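Local coordinates for protein 5-ketofructose reductase (Gluconobacter sp., PDB 7COK) that reduces 5-ketofructose, probably with a nicotinamide cofactor, as a member of a novel class in the shikimate dehydrogenase family, at residues N21-V24 against A25-E28; I258-E261 against I262-G265; K55-A59 against M60-G64. One frame throughout, in Å; residues are numbered along the deposited sequence.

Contact 1 of 3, residues N21-V24 against A25-E28; sequences NPTV and AMVE
T23 and V27 lie one turn apart at the start of helix 23-34, side by side and pointing the same way, in the beta-alpha-beta unit formed with strands 9-15 and 38-44. The helix opens with an Asx turn at N21 and has P22 as N-cap. The side chains come a little closer on the T23-V27 flank. CG2 of T23 meets CG2 of V27 at 3.8 Å, and the same V27 methyl sits 3.4 Å from T23 O. That carbonyl takes the nearly straight bond from V27 N, at 2.8 Å. The V27 methyl gets there because it stands beside its own backbone N (CG1 is the branch anti to N, chi1 172°), which turns it back toward the preceding turn. Y40 of strand 38-44 packs against both side chains. M26, also buried, reaches toward helices 248-264 and 270-281.

On the other flank the side chains meet a little more loosely, with the partly exposed E28 at its rim. V24 and E28 run alongside each other, but their side chains come no closer than 4.0 Å, between V24 CG2 and E28 CD. The E28 carboxylate looks elsewhere: OE2 accepts from Y40 N, and OE1 makes a salt bridge to R39 of the second subunit. F6 of that subunit packs on P22, V24 and A25, so this flank faces the dimer partner.

At the head of the helix N21 OD1 is gripped twice, in its carbonyl plane. T23 N donates from 3.0 Å, and T23 OG1 donates onto a lone pair of N21 OD1 at 2.7 Å.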
loop_
_atom_site.group_PDB
_atom_site.type_symbol
_atom_site.label_atom_id
_atom_site.label_comp_id
_atom_site.label_asym_id
_atom_site.label_seq_id
_atom_site.Cartn_x
_atom_site.Cartn_y
_atom_site.Cartn_z
ATOM N N ASN A 21 10.937 -6.975 9.407
ATOM C CA ASN A 21 11.475 -7.078 8.056
ATOM C C ASN A 21 11.796 -5.700 7.470
ATOM O O ASN A 21 10.894 -4.923 7.205
ATOM C CB ASN A 21 10.481 -7.844 7.180
ATOM C CG ASN A 21 11.035 -8.204 5.821
ATOM O OD1 ASN A 21 11.768 -7.441 5.195
ATOM N ND2 ASN A 21 10.640 -9.372 5.329
ATOM N N PRO A 22 13.090 -5.382 7.266
ATOM C CA PRO A 22 13.446 -4.014 6.847
ATOM C C PRO A 22 13.406 -3.744 5.323
ATOM O O PRO A 22 13.853 -2.688 4.880
ATOM C CB PRO A 22 14.876 -3.865 7.372
ATOM C CG PRO A 22 15.424 -5.237 7.357
ATOM C CD PRO A 22 14.279 -6.228 7.459
ATOM N N THR A 23 12.893 -4.691 4.538
ATOM C CA THR A 23 12.938 -4.621 3.071
ATOM C C THR A 23 12.221 -3.352 2.603
ATOM O O THR A 23 12.689 -2.646 1.708
ATOM C CB THR A 23 12.316 -5.887 2.436
ATOM O OG1 THR A 23 13.044 -7.047 2.878
ATOM C CG2 THR A 23 12.412 -5.830 0.947
ATOM N N VAL A 24 11.110 -3.035 3.270
ATOM C CA VAL A 24 10.350 -1.811 2.999
ATOM C C VAL A 24 11.254 -0.567 2.992
ATOM O O VAL A 24 11.196 0.224 2.060
ATOM C CB VAL A 24 9.089 -1.638 3.914
ATOM C CG1 VAL A 24 9.444 -1.649 5.394
ATOM C CG2 VAL A 24 8.324 -0.350 3.571
ATOM N N ALA A 25 12.092 -0.430 4.014
ATOM C CA ALA A 25 12.942 0.736 4.133
ATOM C C ALA A 25 14.019 0.723 3.052
ATOM O O ALA A 25 14.300 1.743 2.430
ATOM C CB ALA A 25 13.559 0.795 5.522
ATOM N N MET A 26 14.606 -0.445 2.826
ATOM C CA MET A 26 15.625 -0.570 1.808
ATOM C C MET A 26 15.081 -0.191 0.415
ATOM O O MET A 26 15.631 0.650 -0.298
ATOM C CB MET A 26 16.203 -1.979 1.824
ATOM C CG MET A 26 17.315 -2.169 0.814
ATOM S SD MET A 26 17.847 -3.869 0.682
ATOM C CE MET A 26 16.459 -4.648 -0.133
ATOM N N VAL A 27 13.985 -0.822 0.036
ATOM C CA VAL A 27 13.440 -0.662 -1.292
ATOM C C VAL A 27 12.926 0.774 -1.473
ATOM O O VAL A 27 13.191 1.359 -2.490
ATOM C CB VAL A 27 12.342 -1.714 -1.559
ATOM C CG1 VAL A 27 11.629 -1.425 -2.864
ATOM C CG2 VAL A 27 12.977 -3.102 -1.608
ATOM N N GLU A 28 12.271 1.350 -0.468
ATOM C CA GLU A 28 11.731 2.707 -0.615
ATOM C C GLU A 28 12.866 3.718 -0.658
ATOM O O GLU A 28 12.742 4.730 -1.359
ATOM C CB GLU A 28 10.695 3.029 0.451
ATOM C CG GLU A 28 9.388 2.292 0.177
ATOM C CD GLU A 28 8.235 2.756 1.030
ATOM O OE1 GLU A 28 8.471 3.391 2.082
ATOM O OE2 GLU A 28 7.077 2.488 0.652
#

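Contact 2 of 3, residues I258-E261 against I262-G265; sequences IGVE and IWLG
W263 lays one face of its indole over the carbonyl oxygen of G259, one turn earlier in helix 248-264. G259 O stands nearest the five-membered ring, 3.2 Å from W263 CG, and is offset toward the rim. The same oxygen accepts the helical bond from W263 N at 2.9 Å, so main chain and ring of one residue converge on a single acceptor. What brings the ring there is the first torsion: with CG anti to the carbonyl carbon and beside the backbone N (chi1 -65°), the indole folds back along the helix.

V260 meets the ring obliquely, its side chain crossing that of W263 at about a right angle, with V260 CG2 4.1 Å from W263 CE3. Its other methyl, V260 CG1, faces L264 CD1 more loosely at 4.3 Å. On a further side of the helix I258 CG2 touches I262 CD1 at 4.0 Å.

The backbone behind these groups is regular until its end. I262 N bonds to I258 O and L264 N to V260 O. G265, at positive phi (65°), still donates from N to E261 O at 3.0 Å, but from well above that carbonyl's plane. E261 itself sends OE2 on to T267 OG1.

A leucine in place of W263 would probably open a gap over G259 O and beside V260 CG2, and would leave V95 O without its weak bond from the indole NE1.

Farther out, V260, W263 and L264 all rest on Y31 of helix 23-34. W263 also reaches T11 of strand 9-15 and C94 of strand 94-98, while L264 packs on I9, wedging the helix end between sheet and helix.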
loop_
_atom_site.group_PDB
_atom_site.type_symbol
_atom_site.label_atom_id
_atom_site.label_comp_id
_atom_site.label_asym_id
_atom_site.label_seq_id
_atom_site.Cartn_x
_atom_site.Cartn_y
_atom_site.Cartn_z
ATOM N N ILE A 258 17.380 -6.852 -8.037
ATOM C CA ILE A 258 16.837 -7.814 -8.999
ATOM C C ILE A 258 15.310 -7.840 -9.001
ATOM O O ILE A 258 14.713 -7.862 -10.081
ATOM C CB ILE A 258 17.450 -9.215 -8.771
ATOM C CG1 ILE A 258 18.942 -9.218 -9.138
ATOM C CG2 ILE A 258 16.706 -10.313 -9.545
ATOM C CD1 ILE A 258 19.726 -10.298 -8.416
ATOM N N GLY A 259 14.705 -7.840 -7.816
ATOM C CA GLY A 259 13.246 -7.855 -7.676
ATOM C C GLY A 259 12.602 -6.642 -8.327
ATOM O O GLY A 259 11.621 -6.768 -9.055
ATOM N N VAL A 260 13.153 -5.463 -8.056
ATOM C CA VAL A 260 12.617 -4.241 -8.647
ATOM C C VAL A 260 12.866 -4.186 -10.156
ATOM O O VAL A 260 12.020 -3.676 -10.895
ATOM C CB VAL A 260 13.099 -2.989 -7.900
ATOM C CG1 VAL A 260 12.604 -1.721 -8.570
ATOM C CG2 VAL A 260 12.607 -3.010 -6.457
ATOM N N GLU A 261 13.997 -4.731 -10.615
ATOM C CA GLU A 261 14.190 -4.911 -12.056
ATOM C C GLU A 261 13.079 -5.757 -12.672
ATOM O O GLU A 261 12.547 -5.395 -13.719
ATOM C CB GLU A 261 15.568 -5.480 -12.391
ATOM C CG GLU A 261 16.712 -4.506 -12.189
ATOM C CD GLU A 261 18.074 -5.161 -12.355
ATOM O OE1 GLU A 261 18.204 -6.413 -12.269
ATOM O OE2 GLU A 261 19.040 -4.406 -12.572
ATOM N N ILE A 262 12.715 -6.845 -11.999
ATOM C CA ILE A 262 11.623 -7.726 -12.459
ATOM C C ILE A 262 10.301 -6.970 -12.470
ATOM O O ILE A 262 9.534 -7.077 -13.418
ATOM C CB ILE A 262 11.549 -9.026 -11.616
ATOM C CG1 ILE A 262 12.764 -9.923 -11.932
ATOM C CG2 ILE A 262 10.250 -9.803 -11.869
ATOM C CD1 ILE A 262 12.990 -11.074 -10.961
ATOM N N TRP A 263 10.030 -6.224 -11.409
ATOM C CA TRP A 263 8.749 -5.527 -11.269
ATOM C C TRP A 263 8.551 -4.326 -12.174
ATOM O O TRP A 263 7.440 -4.101 -12.707
ATOM C CB TRP A 263 8.575 -5.044 -9.832
ATOM C CG TRP A 263 8.462 -6.131 -8.818
ATOM C CD1 TRP A 263 8.082 -7.432 -9.023
ATOM C CD2 TRP A 263 8.628 -5.979 -7.418
ATOM N NE1 TRP A 263 8.067 -8.107 -7.828
ATOM C CE2 TRP A 263 8.381 -7.233 -6.823
ATOM C CE3 TRP A 263 9.002 -4.905 -6.602
ATOM C CZ2 TRP A 263 8.487 -7.441 -5.438
ATOM C CZ3 TRP A 263 9.100 -5.097 -5.243
ATOM C CH2 TRP A 263 8.844 -6.367 -4.665
ATOM N N LEU A 264 9.608 -3.527 -12.321
ATOM C CA LEU A 264 9.448 -2.168 -12.856
ATOM C C LEU A 264 10.409 -1.791 -13.951
ATOM O O LEU A 264 10.325 -0.681 -14.489
ATOM C CB LEU A 264 9.577 -1.141 -11.730
ATOM C CG LEU A 264 8.342 -1.021 -10.853
ATOM C CD1 LEU A 264 8.695 -0.219 -9.619
ATOM C CD2 LEU A 264 7.191 -0.399 -11.635
ATOM N N GLY A 265 11.344 -2.677 -14.275
ATOM C CA GLY A 265 12.341 -2.393 -15.305
ATOM C C GLY A 265 13.309 -1.267 -14.973
ATOM O O GLY A 265 13.831 -0.642 -15.886
#

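Contact 3 of 3, residues K55-A59 against M60-G64; sequences KGAKA and MEWVG
W62 turns one face of its indole onto A57 just beyond the end of helix 50-59, where a Schellman motif closes the last turn. The backbone leaves the helix at E61, which has positive phi (64°). W62 N then bonds back to A57 O at 3.0 Å, and E61 N to K58 O, the latter from above the carbonyl plane.

This turn brings the W62 side chain back alongside the helix. CB of A57 sits over the ring, offset toward its rim, 3.6 Å from W62 CD2. Its CA lies more squarely above the five-membered ring, 4.0 Å from the centroid and 12° off the normal, in a CH-pi contact. Aromatic face thus meets both alpha and beta carbons of one alanine, while M60 O lies at the edge of the same ring, in its plane.

M60 takes a different course. With its CG beside the backbone N (chi1 -64°) and the chain extended beyond, it runs back over the last turn, placing CG 3.2 Å from G56 O, the oxygen that also accepts from M60 N. Its neighbours include C43 of the second subunit, and M60 of that subunit packs on W62.

L10, I41, C43 and I97 of its own chain's sheet also pack on W62. The E61 carboxylate is engaged elsewhere: OE1 makes a salt bridge to R7 and OE2 one to K46 of the second subunit. A water ties this carboxylate to the helix end, donating to A59 O at 2.7 Å and to E61 OE2 at 3.1 Å.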
loop_
_atom_site.group_PDB
_atom_site.type_symbol
_atom_site.label_atom_id
_atom_site.label_comp_id
_atom_site.label_asym_id
_atom_site.label_seq_id
_atom_site.Cartn_x
_atom_site.Cartn_y
_atom_site.Cartn_z
ATOM N N LYS A 55 -4.955 -12.277 -4.779
ATOM C CA LYS A 55 -6.021 -11.754 -5.617
ATOM C C LYS A 55 -6.215 -10.268 -5.348
ATOM O O LYS A 55 -6.570 -9.530 -6.256
ATOM C CB LYS A 55 -7.335 -12.505 -5.369
ATOM C CG LYS A 55 -7.579 -13.719 -6.245
ATOM C CD LYS A 55 -9.089 -13.978 -6.239
ATOM C CE LYS A 55 -9.477 -15.366 -6.724
ATOM N NZ LYS A 55 -9.480 -16.388 -5.631
ATOM N N GLY A 56 -5.978 -9.844 -4.096
ATOM C CA GLY A 56 -6.106 -8.434 -3.692
ATOM C C GLY A 56 -5.082 -7.534 -4.362
ATOM O O GLY A 56 -5.438 -6.491 -4.889
ATOM N N ALA A 57 -3.818 -7.965 -4.378
ATOM C CA ALA A 57 -2.805 -7.183 -5.079
ATOM C C ALA A 57 -3.113 -7.057 -6.570
ATOM O O ALA A 57 -2.900 -6.023 -7.167
ATOM C CB ALA A 57 -1.435 -7.766 -4.864
ATOM N N LYS A 58 -3.652 -8.106 -7.168
ATOM C CA LYS A 58 -4.072 -8.030 -8.570
ATOM C C LYS A 58 -5.198 -6.999 -8.769
ATOM O O LYS A 58 -5.154 -6.161 -9.675
ATOM C CB LYS A 58 -4.532 -9.407 -9.008
ATOM C CG LYS A 58 -4.840 -9.536 -10.487
ATOM C CD LYS A 58 -5.483 -10.889 -10.767
ATOM C CE LYS A 58 -4.565 -12.077 -10.467
ATOM N NZ LYS A 58 -4.759 -12.702 -9.117
ATOM N N ALA A 59 -6.201 -7.058 -7.904
ATOM C CA ALA A 59 -7.365 -6.167 -8.012
ATOM C C ALA A 59 -7.018 -4.701 -7.729
ATOM O O ALA A 59 -7.620 -3.791 -8.291
ATOM C CB ALA A 59 -8.455 -6.649 -7.081
ATOM N N MET A 60 -6.021 -4.497 -6.872
ATOM C CA MET A 60 -5.523 -3.168 -6.522
ATOM C C MET A 60 -4.469 -2.723 -7.500
ATOM O O MET A 60 -3.904 -1.636 -7.331
ATOM C CB MET A 60 -4.938 -3.132 -5.114
ATOM C CG MET A 60 -5.900 -3.404 -3.990
ATOM S SD MET A 60 -5.016 -3.614 -2.446
ATOM C CE MET A 60 -6.314 -4.260 -1.397
ATOM N N GLU A 61 -4.163 -3.572 -8.494
ATOM C CA GLU A 61 -3.257 -3.226 -9.604
ATOM C C GLU A 61 -1.812 -2.941 -9.156
ATOM O O GLU A 61 -1.101 -2.117 -9.739
ATOM C CB GLU A 61 -3.853 -2.101 -10.480
ATOM C CG GLU A 61 -5.248 -2.512 -10.982
ATOM C CD GLU A 61 -5.795 -1.732 -12.163
ATOM O OE1 GLU A 61 -5.131 -0.800 -12.660
ATOM O OE2 GLU A 61 -6.917 -2.090 -12.602
ATOM N N TRP A 62 -1.364 -3.645 -8.122
ATOM C CA TRP A 62 0.065 -3.738 -7.852
ATOM C C TRP A 62 0.838 -4.292 -9.051
ATOM O O TRP A 62 0.268 -5.017 -9.887
ATOM C CB TRP A 62 0.300 -4.651 -6.659
ATOM C CG TRP A 62 -0.259 -4.195 -5.308
ATOM C CD1 TRP A 62 -1.331 -3.367 -5.070
ATOM C CD2 TRP A 62 0.197 -4.634 -4.030
ATOM N NE1 TRP A 62 -1.537 -3.222 -3.717
ATOM C CE2 TRP A 62 -0.639 -4.007 -3.051
ATOM C CE3 TRP A 62 1.236 -5.490 -3.600
ATOM C CZ2 TRP A 62 -0.472 -4.212 -1.660
ATOM C CZ3 TRP A 62 1.409 -5.693 -2.214
ATOM C CH2 TRP A 62 0.549 -5.052 -1.260
ATOM N N VAL A 63 2.126 -3.994 -9.118
ATOM C CA VAL A 63 2.967 -4.523 -10.194
ATOM C C VAL A 63 3.818 -5.698 -9.753
ATOM O O VAL A 63 4.430 -6.391 -10.576
ATOM C CB VAL A 63 3.831 -3.438 -10.881
ATOM C CG1 VAL A 63 2.933 -2.323 -11.424
ATOM C CG2 VAL A 63 4.851 -2.888 -9.912
ATOM N N GLY A 64 3.864 -5.928 -8.446
ATOM C CA GLY A 64 4.643 -7.017 -7.893
ATOM C C GLY A 64 4.544 -7.086 -6.399
ATOM O O GLY A 64 4.089 -6.141 -5.760
HETATM O O HOH W 1 -8.895 -3.418 -10.637
#

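In the fold
The centres of contacts 1 and 2 lie about 15 Å from the centre of the chain, that of contact 3 about 24 Å, yet each mixes buried and more exposed residues. Contact 1 starts a helix, with an Asx turn in which a side-chain oxygen takes one backbone N-H and a hydroxyl; in contacts 2 and 3 the helix gives way to a residue at positive phi. The indole of contact 2 belongs to the helix itself, that of contact 3 to the loop that follows. V260 of contact 2 packs on V27 of contact 1, while W263 and L264 touch G64 and V63 of contact 3. Contacts 1 and 3 send glutamates to the second subunit; no other chain of the assembly touches contact 2.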